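Local coordinates for protein glucose-6-phosphate dehydrogenase (Trypanosoma cruzi, PDB 5AQ1) that oxidises glucose 6-phosphate with NADP+ as the electron acceptor, yielding 6-phosphogluconolactone and NADPH at the entry to the pentose phosphate pathway, at residues Ala32-Val37 with Leu129-Ala134; Gly42-Lys47 with Tyr147-Pro152; Thr224-Arg229 with Glu284-Leu289; Ala308-Cys313 with Gly480-Leu485. All blocks are in the same frame, centred on the assembly; numbering follows the deposited sequence.

Contact 1 of 4, residues Ala32-Val37 with Leu129-Ala134; sequences ALTIVV and LRMEEA
In the Rossmann-type coenzyme domain, Thr-34 of strand 33-38 and the nearby Ala-32 meet Met-131 and Glu-132, in the last turns of helix 118-134. The helix packs against one side of the parallel sheet and leads on to strand 143-148, the neighbour of strand 33-38. The backbones come closest at Ala-32 and Glu-132, whose CA atoms are 5.7 Å apart. There the CB of Ala-32 sits 4.2 Å from the CA of Glu-132.

Thr-34 serves two partners with its two branches. CG2 lies anti to the backbone N and comes to 4.2 Å from SD of Met-131. OG1 lies on the other branch, beside the backbone N, 4.1 Å from CG of Glu-132. The Thr-34 and Glu-132 side chains cross at about a right angle. No direct hydrogen bond joins the two segments.

A water bridges them instead. It donates to OG1 of Thr-34 at 2.7 Å and to OE2 of Glu-132 at 2.8 Å. The glutamate chain is extended beyond CG, which carries its carboxylate to this water. OE2 also forms a salt bridge with Arg-144, near the start of strand 143-148. The buried carboxylate thus has a cationic partner as well as a water, and this pairing probably keeps it ionised. The polar link between helix and strand is indirect, while the direct touching is light van der Waals contact.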
# COMPACT_ATOMS: atom_id res chain seq x y z
N ALA B 32 -42.07 -18.05 -28.24
CA ALA B 32 -41.51 -17.97 -29.59
C ALA B 32 -40.35 -16.99 -29.65
O ALA B 32 -40.35 -15.98 -28.94
CB ALA B 32 -42.58 -17.58 -30.59
N LEU B 33 -39.36 -17.29 -30.49
CA LEU B 33 -38.20 -16.43 -30.69
C LEU B 33 -37.99 -16.18 -32.18
O LEU B 33 -37.83 -17.12 -32.95
CB LEU B 33 -36.94 -17.06 -30.10
CG LEU B 33 -35.63 -16.28 -30.28
CD1 LEU B 33 -35.74 -14.86 -29.73
CD2 LEU B 33 -34.48 -17.01 -29.61
N THR B 34 -38.01 -14.91 -32.57
CA THR B 34 -37.75 -14.52 -33.95
C THR B 34 -36.56 -13.56 -34.00
O THR B 34 -36.58 -12.52 -33.35
CB THR B 34 -38.99 -13.85 -34.59
OG1 THR B 34 -40.14 -14.68 -34.39
CG2 THR B 34 -38.78 -13.64 -36.08
N ILE B 35 -35.53 -13.95 -34.75
CA ILE B 35 -34.34 -13.12 -34.95
C ILE B 35 -34.35 -12.59 -36.38
O ILE B 35 -34.17 -13.34 -37.34
CB ILE B 35 -33.05 -13.93 -34.70
CG1 ILE B 35 -33.05 -14.46 -33.26
CG2 ILE B 35 -31.82 -13.08 -34.96
CD1 ILE B 35 -31.93 -15.43 -32.96
N VAL B 36 -34.56 -11.28 -36.53
CA VAL B 36 -34.63 -10.65 -37.84
C VAL B 36 -33.30 -9.97 -38.18
O VAL B 36 -32.90 -9.01 -37.51
CB VAL B 36 -35.77 -9.61 -37.92
CG1 VAL B 36 -35.93 -9.10 -39.34
CG2 VAL B 36 -37.07 -10.21 -37.42
N VAL B 37 -32.63 -10.47 -39.21
CA VAL B 37 -31.38 -9.89 -39.69
C VAL B 37 -31.68 -8.94 -40.84
O VAL B 37 -31.88 -9.38 -41.98
CB VAL B 37 -30.40 -10.98 -40.16
CG1 VAL B 37 -29.06 -10.37 -40.56
CG2 VAL B 37 -30.20 -12.03 -39.07
N LEU B 129 -45.51 -12.42 -37.27
CA LEU B 129 -46.73 -12.95 -36.66
C LEU B 129 -47.01 -14.39 -37.10
O LEU B 129 -47.37 -15.22 -36.27
CB LEU B 129 -47.94 -12.07 -37.00
CG LEU B 129 -48.15 -10.77 -36.23
CD1 LEU B 129 -49.29 -9.97 -36.86
CD2 LEU B 129 -48.40 -11.00 -34.75
N ARG B 130 -46.86 -14.66 -38.39
CA ARG B 130 -47.03 -16.02 -38.92
C ARG B 130 -46.12 -17.03 -38.23
O ARG B 130 -46.53 -18.14 -37.90
CB ARG B 130 -46.75 -16.08 -40.43
CG ARG B 130 -47.98 -15.80 -41.26
CD ARG B 130 -47.74 -16.05 -42.74
NE ARG B 130 -48.82 -15.48 -43.53
CZ ARG B 130 -48.87 -14.22 -43.96
NH1 ARG B 130 -47.88 -13.36 -43.69
NH2 ARG B 130 -49.92 -13.81 -44.67
N MET B 131 -44.86 -16.63 -38.04
CA MET B 131 -43.88 -17.47 -37.38
C MET B 131 -44.21 -17.65 -35.90
O MET B 131 -44.07 -18.75 -35.36
CB MET B 131 -42.47 -16.88 -37.54
CG MET B 131 -41.95 -16.91 -38.97
SD MET B 131 -40.46 -15.91 -39.20
CE MET B 131 -40.00 -16.39 -40.86
N GLU B 132 -44.66 -16.58 -35.25
CA GLU B 132 -45.04 -16.63 -33.84
C GLU B 132 -46.25 -17.51 -33.57
O GLU B 132 -46.29 -18.24 -32.59
CB GLU B 132 -45.29 -15.22 -33.31
CG GLU B 132 -44.03 -14.38 -33.19
CD GLU B 132 -44.31 -12.96 -32.73
OE1 GLU B 132 -45.42 -12.45 -32.99
OE2 GLU B 132 -43.41 -12.34 -32.12
N GLU B 133 -47.25 -17.45 -34.45
CA GLU B 133 -48.44 -18.29 -34.32
C GLU B 133 -48.11 -19.78 -34.47
O GLU B 133 -48.74 -20.63 -33.85
CB GLU B 133 -49.51 -17.90 -35.36
CG GLU B 133 -50.10 -16.49 -35.24
CD GLU B 133 -50.45 -16.08 -33.82
OE1 GLU B 133 -50.99 -16.92 -33.08
OE2 GLU B 133 -50.19 -14.90 -33.46
N ALA B 134 -47.11 -20.08 -35.30
CA ALA B 134 -46.70 -21.46 -35.56
C ALA B 134 -45.89 -22.07 -34.42
O ALA B 134 -45.68 -23.28 -34.38
CB ALA B 134 -45.91 -21.54 -36.87
O HOH W 1 -41.10 -13.87 -31.98

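Contact 2 of 4, residues Gly42-Lys47 with Tyr147-Pro152. With NDP (NADPH dihydro-nicotinamide-adenine-dinucleotide phosphate), chain G.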
# COMPACT_ATOMS: atom_id res chain seq x y z
N GLY B 42 -25.87 -8.58 -46.88
CA GLY B 42 -24.66 -7.78 -46.71
C GLY B 42 -23.42 -8.53 -46.28
O GLY B 42 -23.44 -9.74 -46.05
N ASP B 43 -22.33 -7.78 -46.16
CA ASP B 43 -21.02 -8.33 -45.84
C ASP B 43 -20.97 -8.88 -44.42
O ASP B 43 -20.53 -10.01 -44.20
CB ASP B 43 -19.94 -7.26 -46.03
CG ASP B 43 -18.54 -7.84 -46.05
OD1 ASP B 43 -18.22 -8.56 -47.03
OD2 ASP B 43 -17.77 -7.59 -45.10
N LEU B 44 -21.42 -8.07 -43.46
CA LEU B 44 -21.43 -8.48 -42.06
C LEU B 44 -22.33 -9.68 -41.82
O LEU B 44 -21.98 -10.60 -41.07
CB LEU B 44 -21.88 -7.32 -41.16
CG LEU B 44 -21.90 -7.58 -39.65
CD1 LEU B 44 -20.49 -7.77 -39.11
CD2 LEU B 44 -22.60 -6.45 -38.92
N ALA B 45 -23.50 -9.67 -42.46
CA ALA B 45 -24.48 -10.74 -42.29
C ALA B 45 -23.89 -12.12 -42.58
O ALA B 45 -23.96 -13.02 -41.74
CB ALA B 45 -25.70 -10.48 -43.17
N LYS B 46 -23.32 -12.29 -43.77
CA LYS B 46 -22.81 -13.60 -44.19
C LYS B 46 -21.49 -13.99 -43.51
O LYS B 46 -21.25 -15.17 -43.28
CB LYS B 46 -22.65 -13.66 -45.72
CG LYS B 46 -21.53 -12.82 -46.30
CD LYS B 46 -21.50 -12.89 -47.82
CE LYS B 46 -21.06 -11.57 -48.43
NZ LYS B 46 -20.82 -11.69 -49.89
N LYS B 47 -20.65 -13.01 -43.20
CA LYS B 47 -19.33 -13.29 -42.64
C LYS B 47 -19.33 -13.46 -41.12
O LYS B 47 -18.51 -14.21 -40.59
CB LYS B 47 -18.33 -12.19 -43.04
CG LYS B 47 -17.85 -12.33 -44.47
CD LYS B 47 -16.94 -11.18 -44.88
CE LYS B 47 -16.21 -11.51 -46.16
NZ LYS B 47 -15.76 -10.29 -46.87
N TYR B 147 -31.66 -7.44 -35.65
CA TYR B 147 -30.24 -7.16 -35.90
C TYR B 147 -30.12 -6.21 -37.09
O TYR B 147 -30.46 -6.59 -38.21
CB TYR B 147 -29.47 -8.46 -36.18
CG TYR B 147 -27.98 -8.34 -35.93
CD1 TYR B 147 -27.19 -7.46 -36.67
CD2 TYR B 147 -27.35 -9.11 -34.95
CE1 TYR B 147 -25.83 -7.34 -36.44
CE2 TYR B 147 -25.98 -9.00 -34.72
CZ TYR B 147 -25.23 -8.11 -35.47
OH TYR B 147 -23.88 -8.00 -35.25
N LEU B 148 -29.63 -5.00 -36.84
CA LEU B 148 -29.49 -4.00 -37.90
C LEU B 148 -28.10 -4.04 -38.51
O LEU B 148 -27.22 -3.28 -38.10
CB LEU B 148 -29.82 -2.60 -37.37
CG LEU B 148 -31.31 -2.24 -37.35
CD1 LEU B 148 -32.10 -3.20 -36.47
CD2 LEU B 148 -31.50 -0.81 -36.87
N ALA B 149 -27.90 -4.94 -39.47
CA ALA B 149 -26.64 -5.05 -40.21
C ALA B 149 -26.69 -4.18 -41.47
O ALA B 149 -26.59 -4.68 -42.58
CB ALA B 149 -26.38 -6.51 -40.58
N LEU B 150 -26.84 -2.88 -41.26
CA LEU B 150 -27.13 -1.92 -42.33
C LEU B 150 -26.15 -0.73 -42.26
O LEU B 150 -25.54 -0.50 -41.23
CB LEU B 150 -28.55 -1.38 -42.16
CG LEU B 150 -29.69 -2.41 -42.21
CD1 LEU B 150 -30.95 -1.83 -41.61
CD2 LEU B 150 -29.93 -2.87 -43.64
N PRO B 151 -26.03 0.03 -43.37
CA PRO B 151 -25.22 1.26 -43.33
C PRO B 151 -25.84 2.35 -42.45
O PRO B 151 -27.06 2.35 -42.26
CB PRO B 151 -25.17 1.72 -44.79
CG PRO B 151 -25.74 0.61 -45.61
CD PRO B 151 -26.60 -0.22 -44.70
N PRO B 152 -25.02 3.29 -41.94
CA PRO B 152 -25.53 4.39 -41.11
C PRO B 152 -26.55 5.31 -41.80
O PRO B 152 -27.38 5.91 -41.13
CB PRO B 152 -24.27 5.18 -40.73
CG PRO B 152 -23.19 4.70 -41.63
CD PRO B 152 -23.55 3.30 -42.02
PA NDP G . -22.79 -3.38 -46.54
O1A NDP G . -22.17 -2.24 -47.31
O2A NDP G . -22.44 -4.81 -46.90
O5B NDP G . -24.39 -3.16 -46.58
C5B NDP G . -25.25 -4.08 -45.92
C4B NDP G . -26.53 -4.28 -46.71
O4B NDP G . -27.30 -3.08 -46.62
C3B NDP G . -26.33 -4.56 -48.20
O3B NDP G . -26.34 -5.96 -48.52
C2B NDP G . -27.49 -3.85 -48.85
O2B NDP G . -28.59 -4.74 -48.97
C1B NDP G . -27.85 -2.73 -47.89
N9A NDP G . -27.30 -1.44 -48.39
C8A NDP G . -26.03 -1.18 -48.78
N7A NDP G . -25.90 0.11 -49.19
C5A NDP G . -27.11 0.69 -49.06
C6A NDP G . -27.69 2.03 -49.32
N6A NDP G . -26.91 3.03 -49.80
N1A NDP G . -29.01 2.22 -49.05
C2A NDP G . -29.79 1.23 -48.57
N3A NDP G . -29.33 -0.01 -48.32
C4A NDP G . -28.03 -0.33 -48.54
O3 NDP G . -22.56 -3.14 -44.96
PN NDP G . -21.75 -4.17 -44.02
O1N NDP G . -22.45 -5.51 -43.97
O2N NDP G . -20.29 -4.11 -44.41
O5D NDP G . -21.92 -3.48 -42.58
C5D NDP G . -23.19 -3.37 -41.94
C4D NDP G . -23.06 -2.49 -40.70
O4D NDP G . -22.12 -3.08 -39.79
C3D NDP G . -22.53 -1.11 -41.05
O3D NDP G . -23.20 -0.12 -40.28
C2D NDP G . -21.05 -1.17 -40.69
O2D NDP G . -20.54 0.13 -40.35
C1D NDP G . -21.03 -2.17 -39.54
N1N NDP G . -19.73 -2.85 -39.44
C2N NDP G . -19.42 -3.87 -40.25
C3N NDP G . -18.20 -4.53 -40.18
C7N NDP G . -17.88 -5.67 -41.11
O7N NDP G . -17.19 -6.59 -40.68
N7N NDP G . -18.34 -5.67 -42.36
C4N NDP G . -17.16 -4.11 -39.17
C5N NDP G . -17.61 -2.99 -38.35
C6N NDP G . -18.87 -2.42 -38.51
P2B NDP G . -29.78 -4.54 -50.03
O1X NDP G . -29.22 -3.67 -51.13
O2X NDP G . -30.06 -5.96 -50.46
O3X NDP G . -30.89 -3.88 -49.24
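Leu-44 alone links the two segments directly, touching Ala-149 and Tyr-147, while the coenzyme NADPH binds to both. Leu-44 lies in the first turn of helix 43-58. Its CD2 methyl is 4.1 Å from CB of Ala-149 and 4.2 Å from CE1 of Tyr-147, approaching that ring obliquely. CG of Leu-44 is anti to the backbone N (chi1 -178°), which sends the branch toward the end of strand 143-148. The same CD2 packs on the nicotinamide ribose oxygen O4D of NADPH, and CD1 lies near the carboxamide oxygen O7N.

The pyrophosphate sits at the helix N-terminus. The backbone N of Asp-43 donates to O2A at 3.1 Å, and that of Leu-44 to O1N at 2.8 Å. Both bonds are nearly straight, at 170° and 174°. Gly-42 is the N-cap residue and packs closely on the coenzyme.

From the other segment, the carbonyl O of Leu-150 accepts a bond from O3D at 2.6 Å. Pro-151 packs CG and CD against the adenosine part. The carboxylate of Asp-43 has a weak bond from the carboxamide N7N and a salt bridge from Lys-47 to OD1. The hydroxyl of Tyr-147 bonds to Glu-180, next to strand 175-179.

This is the dinucleotide-binding end of a Rossmann-type fold. Backbone N-H groups grip the phosphates, and the positive end of the helix dipole would probably help to offset their charge.

Contact 3 of 4, residues Thr224-Arg229 with Glu284-Leu289; sequences TRFANR and EKPRSL
Phe-226 lays one face of its ring over CA of Lys-285 and CD of Pro-286. CA of Lys-285 stands 3.9 Å from the ring centroid and CD of Pro-286 stands 4.3 Å from it. Both are CH-pi contacts, with the proline atom 18° off the ring normal. CB of Lys-285 lies above the rim, 3.7 Å from CE1 of Phe-226, and the two side chains run past each other in opposite directions.

The opposite face of the ring is covered by CB of Arg-225. The Arg-225 guanidinium has CZ of Phe-226 over its centre, 3.3 Å above its plane. Its NH1 bonds to the carbonyls of Leu-280 and Met-283, so the arginine ties the end of helix 221-226 to the end of helix 264-282 and the turn after it.

The Lys-285 chain is extended at first and bends at chi3 (-71°). Its NZ forms salt bridges with Glu-383 of the second subunit and Asp-354 of the third. Phe-226 also packs on Pro-386 of the second subunit.

The arrangement is an aromatic ring sandwiched between an arginine and a Lys-Pro loop. It lies in the C-terminal domain, where subunits of the tetramer meet.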
# COMPACT_ATOMS: atom_id res chain seq x y z
N THR B 224 -9.85 -11.00 -14.19
CA THR B 224 -8.43 -10.92 -13.88
C THR B 224 -8.16 -9.86 -12.81
O THR B 224 -7.38 -10.09 -11.88
CB THR B 224 -7.63 -10.59 -15.15
OG1 THR B 224 -7.86 -11.60 -16.13
CG2 THR B 224 -6.15 -10.50 -14.85
N ARG B 225 -8.82 -8.71 -12.94
CA ARG B 225 -8.57 -7.57 -12.07
C ARG B 225 -9.19 -7.71 -10.68
O ARG B 225 -8.55 -7.40 -9.68
CB ARG B 225 -9.09 -6.29 -12.71
CG ARG B 225 -8.23 -5.76 -13.85
CD ARG B 225 -8.65 -4.34 -14.22
NE ARG B 225 -8.55 -3.46 -13.06
CZ ARG B 225 -9.20 -2.30 -12.92
NH1 ARG B 225 -10.01 -1.85 -13.87
NH2 ARG B 225 -9.03 -1.59 -11.81
N PHE B 226 -10.45 -8.17 -10.63
CA PHE B 226 -11.24 -8.07 -9.40
C PHE B 226 -11.56 -9.40 -8.71
O PHE B 226 -12.20 -9.40 -7.66
CB PHE B 226 -12.54 -7.31 -9.69
CG PHE B 226 -12.32 -5.94 -10.27
CD1 PHE B 226 -11.66 -4.96 -9.53
CD2 PHE B 226 -12.80 -5.61 -11.53
CE1 PHE B 226 -11.47 -3.69 -10.05
CE2 PHE B 226 -12.61 -4.34 -12.06
CZ PHE B 226 -11.95 -3.38 -11.32
N ALA B 227 -11.11 -10.52 -9.27
CA ALA B 227 -11.27 -11.83 -8.61
C ALA B 227 -9.99 -12.29 -7.93
O ALA B 227 -9.98 -13.30 -7.23
CB ALA B 227 -11.73 -12.88 -9.62
N ASN B 228 -8.91 -11.53 -8.13
CA ASN B 228 -7.57 -11.94 -7.74
C ASN B 228 -6.90 -10.88 -6.88
O ASN B 228 -6.70 -9.75 -7.34
CB ASN B 228 -6.74 -12.17 -9.00
CG ASN B 228 -7.32 -13.26 -9.87
OD1 ASN B 228 -7.54 -14.38 -9.42
ND2 ASN B 228 -7.57 -12.94 -11.14
N ARG B 229 -6.54 -11.24 -5.66
CA ARG B 229 -5.85 -10.31 -4.77
C ARG B 229 -4.53 -9.85 -5.37
O ARG B 229 -4.16 -8.68 -5.26
CB ARG B 229 -5.61 -10.94 -3.39
CG ARG B 229 -4.75 -10.11 -2.43
CD ARG B 229 -5.30 -8.70 -2.24
NE ARG B 229 -6.62 -8.73 -1.60
CZ ARG B 229 -6.86 -8.51 -0.31
NH1 ARG B 229 -5.88 -8.22 0.54
NH2 ARG B 229 -8.11 -8.58 0.13
N GLU B 284 -13.04 1.52 -11.55
CA GLU B 284 -13.02 1.04 -10.17
C GLU B 284 -13.75 -0.29 -10.06
O GLU B 284 -14.48 -0.69 -10.98
CB GLU B 284 -13.66 2.06 -9.23
CG GLU B 284 -12.88 3.36 -9.10
CD GLU B 284 -11.53 3.18 -8.44
OE1 GLU B 284 -11.46 2.42 -7.44
OE2 GLU B 284 -10.55 3.78 -8.91
N LYS B 285 -13.55 -0.98 -8.94
CA LYS B 285 -14.29 -2.20 -8.66
C LYS B 285 -15.78 -1.86 -8.60
O LYS B 285 -16.18 -0.96 -7.86
CB LYS B 285 -13.83 -2.80 -7.34
CG LYS B 285 -14.51 -4.12 -7.01
CD LYS B 285 -14.12 -4.61 -5.62
CE LYS B 285 -12.69 -5.09 -5.57
NZ LYS B 285 -12.41 -5.78 -4.28
N PRO B 286 -16.61 -2.58 -9.38
CA PRO B 286 -18.04 -2.28 -9.39
C PRO B 286 -18.75 -2.77 -8.14
O PRO B 286 -18.26 -3.66 -7.44
CB PRO B 286 -18.54 -3.02 -10.64
CG PRO B 286 -17.59 -4.15 -10.82
CD PRO B 286 -16.26 -3.65 -10.33
N ARG B 287 -19.91 -2.17 -7.88
CA ARG B 287 -20.70 -2.45 -6.69
C ARG B 287 -21.22 -3.88 -6.68
O ARG B 287 -21.44 -4.46 -5.62
CB ARG B 287 -21.85 -1.45 -6.58
CG ARG B 287 -21.38 -0.04 -6.27
CD ARG B 287 -22.50 0.98 -6.41
NE ARG B 287 -22.02 2.33 -6.15
CZ ARG B 287 -22.71 3.45 -6.40
NH1 ARG B 287 -23.93 3.39 -6.92
NH2 ARG B 287 -22.18 4.63 -6.13
N SER B 288 -21.45 -4.43 -7.87
CA SER B 288 -21.83 -5.82 -8.05
C SER B 288 -21.46 -6.23 -9.47
O SER B 288 -20.87 -5.44 -10.20
CB SER B 288 -23.33 -6.01 -7.84
OG SER B 288 -24.05 -5.59 -8.99
N LEU B 289 -21.83 -7.45 -9.87
CA LEU B 289 -21.58 -7.90 -11.23
C LEU B 289 -22.80 -7.74 -12.14
O LEU B 289 -22.79 -8.22 -13.27
CB LEU B 289 -21.12 -9.36 -11.23
CG LEU B 289 -19.74 -9.59 -10.61
CD1 LEU B 289 -19.50 -11.07 -10.41
CD2 LEU B 289 -18.64 -8.96 -11.45

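Contact 4 of 4, residues Ala308-Cys313 with Gly480-Leu485; sequences ANPAEC and GEVKVL
Val-482 holds CG1 anti to its backbone N (chi1 -168°) and CG2 anti to its carbonyl carbon, which turns the two methyls toward different partners. CG2 meets the ring of Pro-310, 4.0 Å from CB and 4.1 Å from CG. The two side chains cross at about a right angle. CG1 reaches SG of Cys-313 at 4.1 Å. That sulfur stands between the backbone N and carbonyl carbon of its own residue (chi1 87°).

OD1 of Asn-309 accepts from the backbone N of Ala-311 at 3.3 Å, an Asx turn. The backbone N of Glu-312 returns to the carbonyl of Asn-309 at 2.9 Å, closing the turn that presents Pro-310.

On the other side, Gly-480 ends helix 460-479 in a Schellman motif, with positive phi (86°). The chain then passes Val-482 on its way into strand 484-488, which pairs with strand 313-319. Val-482 also packs on Leu-315 of that strand and on Ala-476 and Ile-477 of the helix.

The contact therefore lies where two turns lead into neighbouring strands of the mixed sheet, 484-488 at its edge and 313-319 next in. No hydrogen bond crosses, so the link rests on apolar fit and is probably not strongly directional.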
# COMPACT_ATOMS: atom_id res chain seq x y z
N ALA B 308 -7.62 13.75 -25.53
CA ALA B 308 -6.39 13.69 -26.31
C ALA B 308 -6.14 15.03 -26.98
O ALA B 308 -7.07 15.78 -27.26
CB ALA B 308 -6.49 12.59 -27.36
N ASN B 309 -4.87 15.34 -27.22
CA ASN B 309 -4.53 16.56 -27.94
C ASN B 309 -3.35 16.37 -28.90
O ASN B 309 -2.54 15.45 -28.71
CB ASN B 309 -4.27 17.70 -26.95
CG ASN B 309 -2.90 17.63 -26.31
OD1 ASN B 309 -2.00 18.39 -26.68
ND2 ASN B 309 -2.73 16.72 -25.36
N PRO B 310 -3.26 17.21 -29.95
CA PRO B 310 -2.26 17.08 -31.01
C PRO B 310 -0.82 16.88 -30.53
O PRO B 310 -0.07 16.12 -31.14
CB PRO B 310 -2.37 18.40 -31.77
CG PRO B 310 -3.77 18.85 -31.54
CD PRO B 310 -4.13 18.39 -30.16
N ALA B 311 -0.45 17.57 -29.46
CA ALA B 311 0.92 17.50 -28.94
C ALA B 311 1.27 16.10 -28.44
O ALA B 311 2.42 15.68 -28.53
CB ALA B 311 1.13 18.52 -27.83
N GLU B 312 0.28 15.38 -27.91
CA GLU B 312 0.51 14.05 -27.36
C GLU B 312 0.00 12.95 -28.29
O GLU B 312 -0.66 12.01 -27.86
CB GLU B 312 -0.15 13.95 -25.98
CG GLU B 312 0.45 14.90 -24.95
CD GLU B 312 -0.15 14.73 -23.57
OE1 GLU B 312 -1.37 14.93 -23.41
OE2 GLU B 312 0.61 14.39 -22.63
N CYS B 313 0.31 13.07 -29.58
CA CYS B 313 0.01 12.02 -30.54
C CYS B 313 0.95 12.03 -31.74
O CYS B 313 1.54 13.06 -32.06
CB CYS B 313 -1.44 12.11 -31.02
SG CYS B 313 -1.71 13.19 -32.44
N GLY B 480 -6.60 20.19 -40.61
CA GLY B 480 -5.27 20.06 -41.21
C GLY B 480 -4.18 20.61 -40.32
O GLY B 480 -3.15 21.08 -40.81
N GLU B 481 -4.39 20.53 -39.01
CA GLU B 481 -3.48 21.14 -38.03
C GLU B 481 -2.53 20.14 -37.39
O GLU B 481 -1.63 20.54 -36.65
CB GLU B 481 -4.28 21.84 -36.94
CG GLU B 481 -5.14 22.98 -37.47
CD GLU B 481 -6.03 23.59 -36.40
OE1 GLU B 481 -5.85 23.27 -35.21
OE2 GLU B 481 -6.91 24.40 -36.75
N VAL B 482 -2.72 18.85 -37.67
CA VAL B 482 -1.87 17.80 -37.12
C VAL B 482 -1.12 17.09 -38.25
O VAL B 482 -1.73 16.62 -39.20
CB VAL B 482 -2.71 16.77 -36.33
CG1 VAL B 482 -1.81 15.85 -35.53
CG2 VAL B 482 -3.69 17.48 -35.41
N LYS B 483 0.20 17.03 -38.13
CA LYS B 483 1.04 16.42 -39.17
C LYS B 483 0.80 14.91 -39.26
O LYS B 483 0.62 14.23 -38.24
CB LYS B 483 2.52 16.70 -38.89
CG LYS B 483 3.48 16.01 -39.86
CD LYS B 483 4.95 16.40 -39.68
CE LYS B 483 5.63 16.58 -41.03
NZ LYS B 483 7.09 16.30 -40.95
N VAL B 484 0.77 14.39 -40.48
CA VAL B 484 0.58 12.97 -40.74
C VAL B 484 1.81 12.44 -41.46
O VAL B 484 2.18 12.92 -42.53
CB VAL B 484 -0.66 12.71 -41.62
CG1 VAL B 484 -0.89 11.22 -41.78
CG2 VAL B 484 -1.89 13.37 -41.01
N LEU B 485 2.46 11.45 -40.85
CA LEU B 485 3.74 10.96 -41.33
C LEU B 485 3.58 9.73 -42.20
O LEU B 485 2.72 8.89 -41.93
CB LEU B 485 4.64 10.63 -40.15
CG LEU B 485 5.00 11.83 -39.28
CD1 LEU B 485 5.42 11.34 -37.92
CD2 LEU B 485 6.11 12.67 -39.92

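Contacts 1 and 2 are buried and belong to the same parallel sheet. Strand 33-38 serves contact 1 and strand 143-148 serves contact 2. The two strands are neighbours, and the contacts touch through a probable hydrogen bond from Tyr-147 N to Val-36 O. Contact 1 relies on a water and a charged side chain, whereas contact 2 is bridged by the coenzyme. Contacts 3 and 4 lie in the C-terminal domain, their nearest atoms about 19 Å apart. Contact 3 is partly buried and mixes ring packing with salt bridges to other subunits. Contact 4 is at the surface and apolar, and no other subunit touches it.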